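Local coordinates for protein agmatinase (Burkholderia thailandensis, PDB 4DZ4) that probably hydrolyses agmatine to putrescine and urea, as a member of the arginase family that binds two manganese ions in each subunit, at residues T61-A66 with G259-G264; T124-D129 with I147-K152; F254-G259 with E299-A304. One frame throughout, in Å; residues are numbered along the deposited sequence.

Interaction 1 of 3, residues T61-A66 with G259-G264; sequences TFRSGA and GTPVAG. With EDO (1,2-ethanediol), chain C; EDO (1,2-ethanediol), chain D; EDO (1,2-ethanediol), chain U.
Beside the two-manganese site, Phe62 and Arg63 of loop 61-66 close around the carbonyl of Gly259, while Phe62 CB and the Arg63 guanidinium rest on Thr260 and Pro261, the next residues. The one hydrogen bond that crosses is Arg63 N to Gly259 O, 3.3 Å long and fairly straight at 163°, with the N-H coming in tilted from the carbonyl plane. The same oxygen is crowded by the Phe62 side chain: CG is anti to the backbone N (chi1 -178°), which brings ring atom CD2 to 3.1 Å from Gly259 O, an oblique approach to the ring. Phe62 CB rests on the methyl CG2 of Thr260 at 3.8 Å. That methyl lies beside its own backbone N and faces loop 61-66; the hydroxyl of Thr260 belongs to the metal side, with a weak hydrogen bond to Asp248, a manganese ligand. The Thr260 side chain comes within about 4 Å of a manganese ion (nearest atoms). Both segments are loops that follow strands of the parallel arginase sheet, 49-54 and 240-246, and such loops carry the metal site of this family. Arg63 runs back past its neighbour, its CG over one face of the Phe62 ring, and is extended from CG to NE. Its guanidinium takes Pro261 CG over one face, 3.6 Å from NH1, with the two side chains nearly at right angles. Arg63 NE donates to O1 of an ethanediol molecule, probably from the crystallisation liquor, at 2.9 Å. NH1 bonds to Thr258 O, and NH2 makes a salt bridge to Glu299 of a second subunit. At the other end, Thr61 OG1 has His179 as its main partner and also bonds a second ethanediol through O2, 3.0 Å away.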
loop_
_atom_site.group_PDB
_atom_site.type_symbol
_atom_site.label_atom_id
_atom_site.label_comp_id
_atom_site.label_asym_id
_atom_site.label_seq_id
_atom_site.Cartn_x
_atom_site.Cartn_y
_atom_site.Cartn_z
ATOM N N THR B 61 -3.453 8.537 -21.404
ATOM C CA THR B 61 -4.875 8.894 -21.453
ATOM C C THR B 61 -5.624 8.606 -20.169
ATOM O O THR B 61 -6.732 9.135 -19.967
ATOM C CB THR B 61 -5.615 8.165 -22.586
ATOM O OG1 THR B 61 -5.422 6.747 -22.446
ATOM C CG2 THR B 61 -5.078 8.614 -23.954
ATOM N N PHE B 62 -5.035 7.795 -19.292
ATOM C CA PHE B 62 -5.698 7.524 -18.012
ATOM C C PHE B 62 -4.737 7.866 -16.886
ATOM O O PHE B 62 -4.511 9.051 -16.651
ATOM C CB PHE B 62 -6.325 6.095 -17.934
ATOM C CG PHE B 62 -7.055 5.817 -16.631
ATOM C CD1 PHE B 62 -7.613 6.864 -15.868
ATOM C CD2 PHE B 62 -7.156 4.503 -16.148
ATOM C CE1 PHE B 62 -8.269 6.604 -14.644
ATOM C CE2 PHE B 62 -7.811 4.234 -14.933
ATOM C CZ PHE B 62 -8.354 5.290 -14.180
ATOM N N ARG B 63 -4.195 6.880 -16.183
ATOM C CA ARG B 63 -3.293 7.221 -15.081
ATOM C C ARG B 63 -1.940 7.640 -15.603
ATOM O O ARG B 63 -1.417 7.039 -16.536
ATOM C CB ARG B 63 -3.055 6.039 -14.150
ATOM C CG ARG B 63 -4.325 5.424 -13.590
ATOM C CD ARG B 63 -3.983 3.970 -13.290
ATOM N NE ARG B 63 -5.013 3.349 -12.454
ATOM C CZ ARG B 63 -4.994 2.046 -12.149
ATOM N NH1 ARG B 63 -4.010 1.268 -12.606
ATOM N NH2 ARG B 63 -5.943 1.539 -11.362
ATOM N N SER B 64 -1.369 8.657 -14.968
ATOM C CA SER B 64 0.039 8.999 -15.232
ATOM C C SER B 64 0.911 8.187 -14.266
ATOM O O SER B 64 0.434 7.643 -13.273
ATOM C CB SER B 64 0.287 10.498 -15.022
ATOM O OG SER B 64 -0.334 10.947 -13.816
ATOM N N GLY B 65 2.200 8.132 -14.545
ATOM C CA GLY B 65 3.133 7.399 -13.684
ATOM C C GLY B 65 4.224 6.679 -14.456
ATOM O O GLY B 65 5.255 6.297 -13.879
ATOM N N ALA B 66 3.997 6.454 -15.740
ATOM C CA ALA B 66 5.003 5.757 -16.551
ATOM C C ALA B 66 6.308 6.504 -16.668
ATOM O O ALA B 66 7.309 5.925 -17.098
ATOM C CB ALA B 66 4.449 5.413 -17.930
ATOM N N GLY B 259 -0.917 2.199 -16.543
ATOM C CA GLY B 259 -1.864 3.320 -16.595
ATOM C C GLY B 259 -3.251 2.984 -17.124
ATOM O O GLY B 259 -4.208 3.684 -16.804
ATOM N N THR B 260 -3.350 1.938 -17.964
ATOM C CA THR B 260 -4.618 1.542 -18.614
ATOM C C THR B 260 -4.847 0.031 -18.501
ATOM O O THR B 260 -4.763 -0.712 -19.507
ATOM C CB THR B 260 -4.709 1.990 -20.112
ATOM O OG1 THR B 260 -3.498 1.622 -20.782
ATOM C CG2 THR B 260 -4.889 3.495 -20.232
ATOM N N PRO B 261 -5.147 -0.449 -17.286
ATOM C CA PRO B 261 -5.340 -1.879 -17.044
ATOM C C PRO B 261 -6.658 -2.384 -17.660
ATOM O O PRO B 261 -7.732 -1.744 -17.494
ATOM C CB PRO B 261 -5.403 -1.969 -15.505
ATOM C CG PRO B 261 -5.865 -0.620 -15.043
ATOM C CD PRO B 261 -5.191 0.324 -16.020
ATOM N N VAL B 262 -6.586 -3.552 -18.302
ATOM C CA VAL B 262 -7.773 -4.147 -18.947
ATOM C C VAL B 262 -7.847 -5.628 -18.539
ATOM O O VAL B 262 -6.889 -6.400 -18.791
ATOM C CB VAL B 262 -7.693 -4.058 -20.492
ATOM C CG1 VAL B 262 -8.978 -4.573 -21.127
ATOM C CG2 VAL B 262 -7.411 -2.627 -20.950
ATOM N N ALA B 263 -8.960 -6.024 -17.923
ATOM C CA ALA B 263 -9.100 -7.417 -17.461
ATOM C C ALA B 263 -9.017 -8.420 -18.629
ATOM O O ALA B 263 -9.385 -8.084 -19.767
ATOM C CB ALA B 263 -10.458 -7.569 -16.792
ATOM N N GLY B 264 -8.589 -9.644 -18.314
ATOM C CA GLY B 264 -8.616 -10.785 -19.269
ATOM C C GLY B 264 -7.320 -11.009 -20.045
ATOM O O GLY B 264 -7.343 -11.583 -21.143
HETATM C C1 EDO C . -1.390 9.164 -11.319
HETATM O O1 EDO C . -2.087 8.471 -10.365
HETATM C C2 EDO C . -2.298 8.985 -12.470
HETATM O O2 EDO C . -2.557 10.247 -13.016
HETATM C C1 EDO D . -7.405 6.038 -10.782
HETATM O O1 EDO D . -6.685 4.836 -10.559
HETATM C C2 EDO D . -8.565 6.095 -9.796
HETATM O O2 EDO D . -9.693 5.489 -10.430
HETATM C C1 EDO U . -5.958 4.863 -25.807
HETATM O O1 EDO U . -7.049 5.650 -25.314
HETATM C C2 EDO U . -5.872 3.587 -25.000
HETATM O O2 EDO U . -5.399 3.989 -23.715
#

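Interaction 2 of 3, residues T124-D129 with I147-K152; sequences TILQSD and IAHAQK
Lys152 reaches Leu126 and Asp129 as a long arm: CG sits anti to the backbone N (chi1 -177°), the chain stays straight as far as CE, and a final bend at chi4 (64°) swings NZ into the turn that follows helix 114-126. There the ammonium is held by two acceptors. Lys152 NZ makes a salt bridge to Asp129 OD1 at 2.6 Å, meeting that oxygen nearly along its own C-O bond, and donates to Leu126 O at 3.1 Å. Leu126 O also takes the backbone N-H of Asp129, and the two donors arrive from opposite faces of its carbonyl plane. A type I turn from Leu126 to Asp129 makes this possible. Asp129, with a positive phi of 66°, breaks from the helix and lets its carboxylate come back to the lysine, although its CB points away from helix 142-153. The aliphatic part of the arm is used as well, CD of Lys152 lying 3.8 Å from Leu126 CB. Deeper in, the Leu126 branches divide the work. CD1 stands almost exactly above the centre of the His149 ring, 4.0 Å from the centroid, in a CH-pi contact, and also lies 4.2 Å from Ala148 CB; CD2 lies nearer the NE2 side. His149 ND1 is bonded to Leu145 O within its own helix, which fixes the ring's turn, and Tyr242 meets the ring edge-to-face. The contact thus packs the end of helix 114-126 against helix 142-153, with Met132 of the intervening strand 131-136 touching both Leu126 and His149.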
loop_
_atom_site.group_PDB
_atom_site.type_symbol
_atom_site.label_atom_id
_atom_site.label_comp_id
_atom_site.label_asym_id
_atom_site.label_seq_id
_atom_site.Cartn_x
_atom_site.Cartn_y
_atom_site.Cartn_z
ATOM N N THR B 124 21.440 8.922 -32.508
ATOM C CA THR B 124 22.764 8.887 -31.943
ATOM C C THR B 124 23.207 7.449 -31.634
ATOM O O THR B 124 24.322 7.029 -31.970
ATOM C CB THR B 124 22.837 9.759 -30.669
ATOM O OG1 THR B 124 22.674 11.117 -31.064
ATOM C CG2 THR B 124 24.198 9.619 -29.994
ATOM N N ILE B 125 22.330 6.691 -30.980
ATOM C CA ILE B 125 22.703 5.321 -30.595
ATOM C C ILE B 125 22.835 4.450 -31.847
ATOM O O ILE B 125 23.776 3.672 -31.980
ATOM C CB ILE B 125 21.683 4.742 -29.592
ATOM C CG1 ILE B 125 21.799 5.525 -28.267
ATOM C CG2 ILE B 125 21.916 3.241 -29.396
ATOM C CD1 ILE B 125 20.552 5.398 -27.401
ATOM N N LEU B 126 21.926 4.644 -32.804
ATOM C CA LEU B 126 21.940 3.803 -34.002
ATOM C C LEU B 126 23.165 4.030 -34.901
ATOM O O LEU B 126 23.516 3.144 -35.674
ATOM C CB LEU B 126 20.632 3.930 -34.784
ATOM C CG LEU B 126 19.416 3.399 -34.033
ATOM C CD1 LEU B 126 18.158 3.726 -34.822
ATOM C CD2 LEU B 126 19.545 1.913 -33.816
ATOM N N GLN B 127 23.839 5.178 -34.756
ATOM C CA GLN B 127 25.060 5.450 -35.514
ATOM C C GLN B 127 26.167 4.464 -35.110
ATOM O O GLN B 127 27.087 4.197 -35.906
ATOM C CB GLN B 127 25.507 6.923 -35.382
ATOM N N SER B 128 26.046 3.873 -33.919
ATOM C CA SER B 128 27.040 2.905 -33.419
ATOM C C SER B 128 26.849 1.490 -33.927
ATOM O O SER B 128 27.705 0.632 -33.674
ATOM C CB SER B 128 27.032 2.854 -31.877
ATOM O OG SER B 128 25.901 2.123 -31.412
ATOM N N ASP B 129 25.746 1.221 -34.618
ATOM C CA ASP B 129 25.370 -0.170 -34.914
ATOM C C ASP B 129 24.982 -1.074 -33.709
ATOM O O ASP B 129 24.681 -2.251 -33.908
ATOM C CB ASP B 129 26.439 -0.885 -35.742
ATOM C CG ASP B 129 26.716 -0.190 -37.064
ATOM O OD1 ASP B 129 25.823 0.533 -37.567
ATOM O OD2 ASP B 129 27.831 -0.368 -37.586
ATOM N N ILE B 147 10.628 5.952 -36.124
ATOM C CA ILE B 147 11.137 6.918 -37.116
ATOM C C ILE B 147 12.642 6.735 -37.280
ATOM O O ILE B 147 13.143 6.600 -38.402
ATOM C CB ILE B 147 10.795 8.381 -36.724
ATOM C CG1 ILE B 147 9.281 8.602 -36.869
ATOM C CG2 ILE B 147 11.590 9.394 -37.557
ATOM C CD1 ILE B 147 8.783 9.887 -36.244
ATOM N N ALA B 148 13.358 6.707 -36.154
ATOM C CA ALA B 148 14.810 6.625 -36.182
ATOM C C ALA B 148 15.248 5.251 -36.705
ATOM O O ALA B 148 16.206 5.149 -37.483
ATOM C CB ALA B 148 15.359 6.875 -34.780
ATOM N N HIS B 149 14.523 4.202 -36.314
ATOM C CA HIS B 149 14.822 2.849 -36.822
ATOM C C HIS B 149 14.621 2.684 -38.314
ATOM O O HIS B 149 15.422 2.037 -38.975
ATOM C CB HIS B 149 14.069 1.784 -36.031
ATOM C CG HIS B 149 14.739 1.432 -34.716
ATOM N ND1 HIS B 149 14.650 2.221 -33.626
ATOM C CD2 HIS B 149 15.549 0.352 -34.358
ATOM C CE1 HIS B 149 15.361 1.666 -32.614
ATOM N NE2 HIS B 149 15.918 0.527 -33.070
ATOM N N ALA B 150 13.562 3.271 -38.859
ATOM C CA ALA B 150 13.341 3.250 -40.307
ATOM C C ALA B 150 14.442 3.984 -41.065
ATOM O O ALA B 150 14.746 3.604 -42.194
ATOM C CB ALA B 150 11.972 3.826 -40.657
ATOM N N GLN B 151 15.033 5.029 -40.465
ATOM C CA GLN B 151 16.180 5.721 -41.092
ATOM C C GLN B 151 17.332 4.741 -41.331
ATOM O O GLN B 151 17.975 4.770 -42.367
ATOM C CB GLN B 151 16.701 6.900 -40.250
ATOM C CG GLN B 151 15.835 8.159 -40.217
ATOM C CD GLN B 151 16.294 9.209 -39.178
ATOM O OE1 GLN B 151 17.316 9.041 -38.493
ATOM N NE2 GLN B 151 15.534 10.300 -39.064
ATOM N N LYS B 152 17.594 3.883 -40.349
ATOM C CA LYS B 152 18.727 2.973 -40.413
ATOM C C LYS B 152 18.423 1.704 -41.192
ATOM O O LYS B 152 19.231 1.295 -42.005
ATOM C CB LYS B 152 19.192 2.585 -39.006
ATOM C CG LYS B 152 20.421 1.690 -39.008
ATOM C CD LYS B 152 20.944 1.469 -37.603
ATOM C CE LYS B 152 22.252 0.683 -37.583
ATOM N NZ LYS B 152 23.409 1.370 -38.228
#

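Interaction 3 of 3, residues F254-G259 with E299-A304; sequences FAPGTG and EITAIA. With EDO (1,2-ethanediol), chain V.
Thr301 and Gly257 form the tight centre of this contact, where the first turn of helix 300-323 comes up against loop 254-259. Gly257 N donates to Thr301 OG1 at 2.8 Å with an N-H...O angle of 154°. The hydroxyl lies anti to the carbonyl carbon of Thr301 (chi1 -52°), facing the loop, while the methyl CG2 of Thr301 packs 3.8 Å from Ala255 CB. Thr301 OG1 also presses against the CD end of Pro256, 3.2 Å from CD, as the two side chains slide past each other. Its main polar partner is Asp296 OD1, and Gly257 N is the second. The other oxygen of Asp296 takes the N-H of Ala302, so this carboxylate, from just before the helix, grips its first turn. Ile300 adds the apolar wing, its CD1 ending 3.8 Å from Pro256 CD, the two side chains nearly perpendicular. Packing is looser toward Phe254. Its carbonyl is joined to the helix through a water that donates to Phe254 O and to Ile300 O, both at 2.8 Å, and the ring itself leads away to meet Phe254 of a neighbouring subunit. Glu299, partly exposed at the N-cap, points away from the loop; its carboxylate accepts both hydroxyls of an ethanediol molecule, and OE1 makes a salt bridge to Arg63 of another subunit. The loop bends sharply at Gly257, the centre of an inverse gamma turn. Loop 254-259 follows strand 240-246, which ends at the manganese ligand Asp246, with Asp248 just beyond it, and the contact seats this loop of the arginase fold on the N-terminal turn of the chain's last helix.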
loop_
_atom_site.group_PDB
_atom_site.type_symbol
_atom_site.label_atom_id
_atom_site.label_comp_id
_atom_site.label_asym_id
_atom_site.label_seq_id
_atom_site.Cartn_x
_atom_site.Cartn_y
_atom_site.Cartn_z
ATOM N N PHE B 254 -1.060 -9.782 -13.030
ATOM C CA PHE B 254 0.373 -9.921 -13.210
ATOM C C PHE B 254 1.027 -8.559 -13.398
ATOM O O PHE B 254 2.219 -8.400 -13.081
ATOM C CB PHE B 254 0.659 -10.767 -14.459
ATOM C CG PHE B 254 0.066 -12.136 -14.388
ATOM C CD1 PHE B 254 0.786 -13.198 -13.819
ATOM C CD2 PHE B 254 -1.219 -12.371 -14.883
ATOM C CE1 PHE B 254 0.217 -14.462 -13.737
ATOM C CE2 PHE B 254 -1.798 -13.628 -14.773
ATOM C CZ PHE B 254 -1.077 -14.676 -14.215
ATOM N N ALA B 255 0.259 -7.578 -13.890
ATOM C CA ALA B 255 0.833 -6.255 -14.206
ATOM C C ALA B 255 -0.138 -5.171 -13.687
ATOM O O ALA B 255 -0.763 -4.467 -14.486
ATOM C CB ALA B 255 1.046 -6.113 -15.733
ATOM N N PRO B 256 -0.254 -5.036 -12.351
ATOM C CA PRO B 256 -1.169 -3.999 -11.814
ATOM C C PRO B 256 -0.617 -2.586 -12.026
ATOM O O PRO B 256 -1.387 -1.602 -12.035
ATOM C CB PRO B 256 -1.227 -4.327 -10.312
ATOM C CG PRO B 256 0.060 -5.084 -10.009
ATOM C CD PRO B 256 0.245 -5.923 -11.270
ATOM N N GLY B 257 0.703 -2.502 -12.163
ATOM C CA GLY B 257 1.406 -1.224 -12.238
ATOM C C GLY B 257 1.418 -0.666 -13.641
ATOM O O GLY B 257 2.456 -0.594 -14.268
ATOM N N THR B 258 0.256 -0.234 -14.116
ATOM C CA THR B 258 0.166 0.291 -15.473
ATOM C C THR B 258 -0.975 1.304 -15.558
ATOM O O THR B 258 -1.881 1.307 -14.719
ATOM C CB THR B 258 0.082 -0.871 -16.502
ATOM O OG1 THR B 258 0.498 -0.392 -17.802
ATOM C CG2 THR B 258 -1.343 -1.484 -16.547
ATOM N N GLY B 259 -0.917 2.199 -16.543
ATOM C CA GLY B 259 -1.864 3.320 -16.595
ATOM C C GLY B 259 -3.251 2.984 -17.124
ATOM O O GLY B 259 -4.208 3.684 -16.804
ATOM N N GLU B 299 6.559 -4.638 -6.739
ATOM C CA GLU B 299 7.346 -4.598 -7.972
ATOM C C GLU B 299 7.001 -5.669 -8.987
ATOM O O GLU B 299 7.769 -5.863 -9.944
ATOM C CB GLU B 299 8.853 -4.702 -7.680
ATOM C CG GLU B 299 9.412 -3.670 -6.726
ATOM C CD GLU B 299 10.898 -3.872 -6.580
ATOM O OE1 GLU B 299 11.323 -4.936 -6.045
ATOM O OE2 GLU B 299 11.651 -3.008 -7.067
ATOM N N ILE B 300 5.885 -6.375 -8.810
ATOM C CA ILE B 300 5.650 -7.528 -9.700
ATOM C C ILE B 300 5.557 -7.117 -11.184
ATOM O O ILE B 300 5.952 -7.893 -12.081
ATOM C CB ILE B 300 4.478 -8.425 -9.247
ATOM C CG1 ILE B 300 3.105 -7.746 -9.520
ATOM C CG2 ILE B 300 4.699 -8.912 -7.789
ATOM C CD1 ILE B 300 1.904 -8.651 -9.287
ATOM N N THR B 301 5.037 -5.917 -11.446
ATOM C CA THR B 301 4.916 -5.454 -12.841
ATOM C C THR B 301 6.279 -5.184 -13.443
ATOM O O THR B 301 6.598 -5.636 -14.562
ATOM C CB THR B 301 4.095 -4.172 -12.952
ATOM O OG1 THR B 301 2.841 -4.359 -12.264
ATOM C CG2 THR B 301 3.819 -3.829 -14.436
ATOM N N ALA B 302 7.076 -4.451 -12.678
ATOM C CA ALA B 302 8.441 -4.141 -13.090
ATOM C C ALA B 302 9.295 -5.410 -13.244
ATOM O O ALA B 302 10.142 -5.462 -14.153
ATOM C CB ALA B 302 9.077 -3.148 -12.117
ATOM N N ILE B 303 9.074 -6.401 -12.364
ATOM C CA ILE B 303 9.791 -7.669 -12.434
ATOM C C ILE B 303 9.434 -8.363 -13.759
ATOM O O ILE B 303 10.335 -8.793 -14.499
ATOM C CB ILE B 303 9.467 -8.566 -11.214
ATOM C CG1 ILE B 303 10.189 -8.013 -9.966
ATOM C CG2 ILE B 303 9.927 -10.003 -11.512
ATOM C CD1 ILE B 303 9.668 -8.582 -8.667
ATOM N N ALA B 304 8.144 -8.411 -14.084
ATOM C CA ALA B 304 7.762 -9.038 -15.346
ATOM C C ALA B 304 8.400 -8.300 -16.546
ATOM O O ALA B 304 8.889 -8.943 -17.479
ATOM C CB ALA B 304 6.248 -9.135 -15.480
HETATM C C1 EDO V . 13.279 -4.269 -3.167
HETATM O O1 EDO V . 12.011 -4.848 -3.480
HETATM C C2 EDO V . 13.530 -3.005 -4.000
HETATM O O2 EDO V . 13.838 -3.343 -5.373
HETATM O O HOH W 1 4.330 -10.094 -12.557
#

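Interactions 1 and 3 are neighbours, with centres about 11 Å apart; they share Gly259 and one continuous loop after strand 240-246. Both are buried, both touch other subunits, and Arg63 NH1 reaching Thr258 O couples them directly. Interaction 2 lies about 30 Å from each, centre to centre, on the opposite side of the chain's centre, where no other subunit of the assembly touches it. The chemistry follows the place. Interaction 1, beside the manganese ions, joins two loops by a backbone bond and an arginine; interaction 3, farther back, holds the loop on a helix through a threonine hydroxyl. Interaction 2 instead joins two helices, a leucine over a histidine ring inside and a lysine-aspartate salt bridge toward the surface.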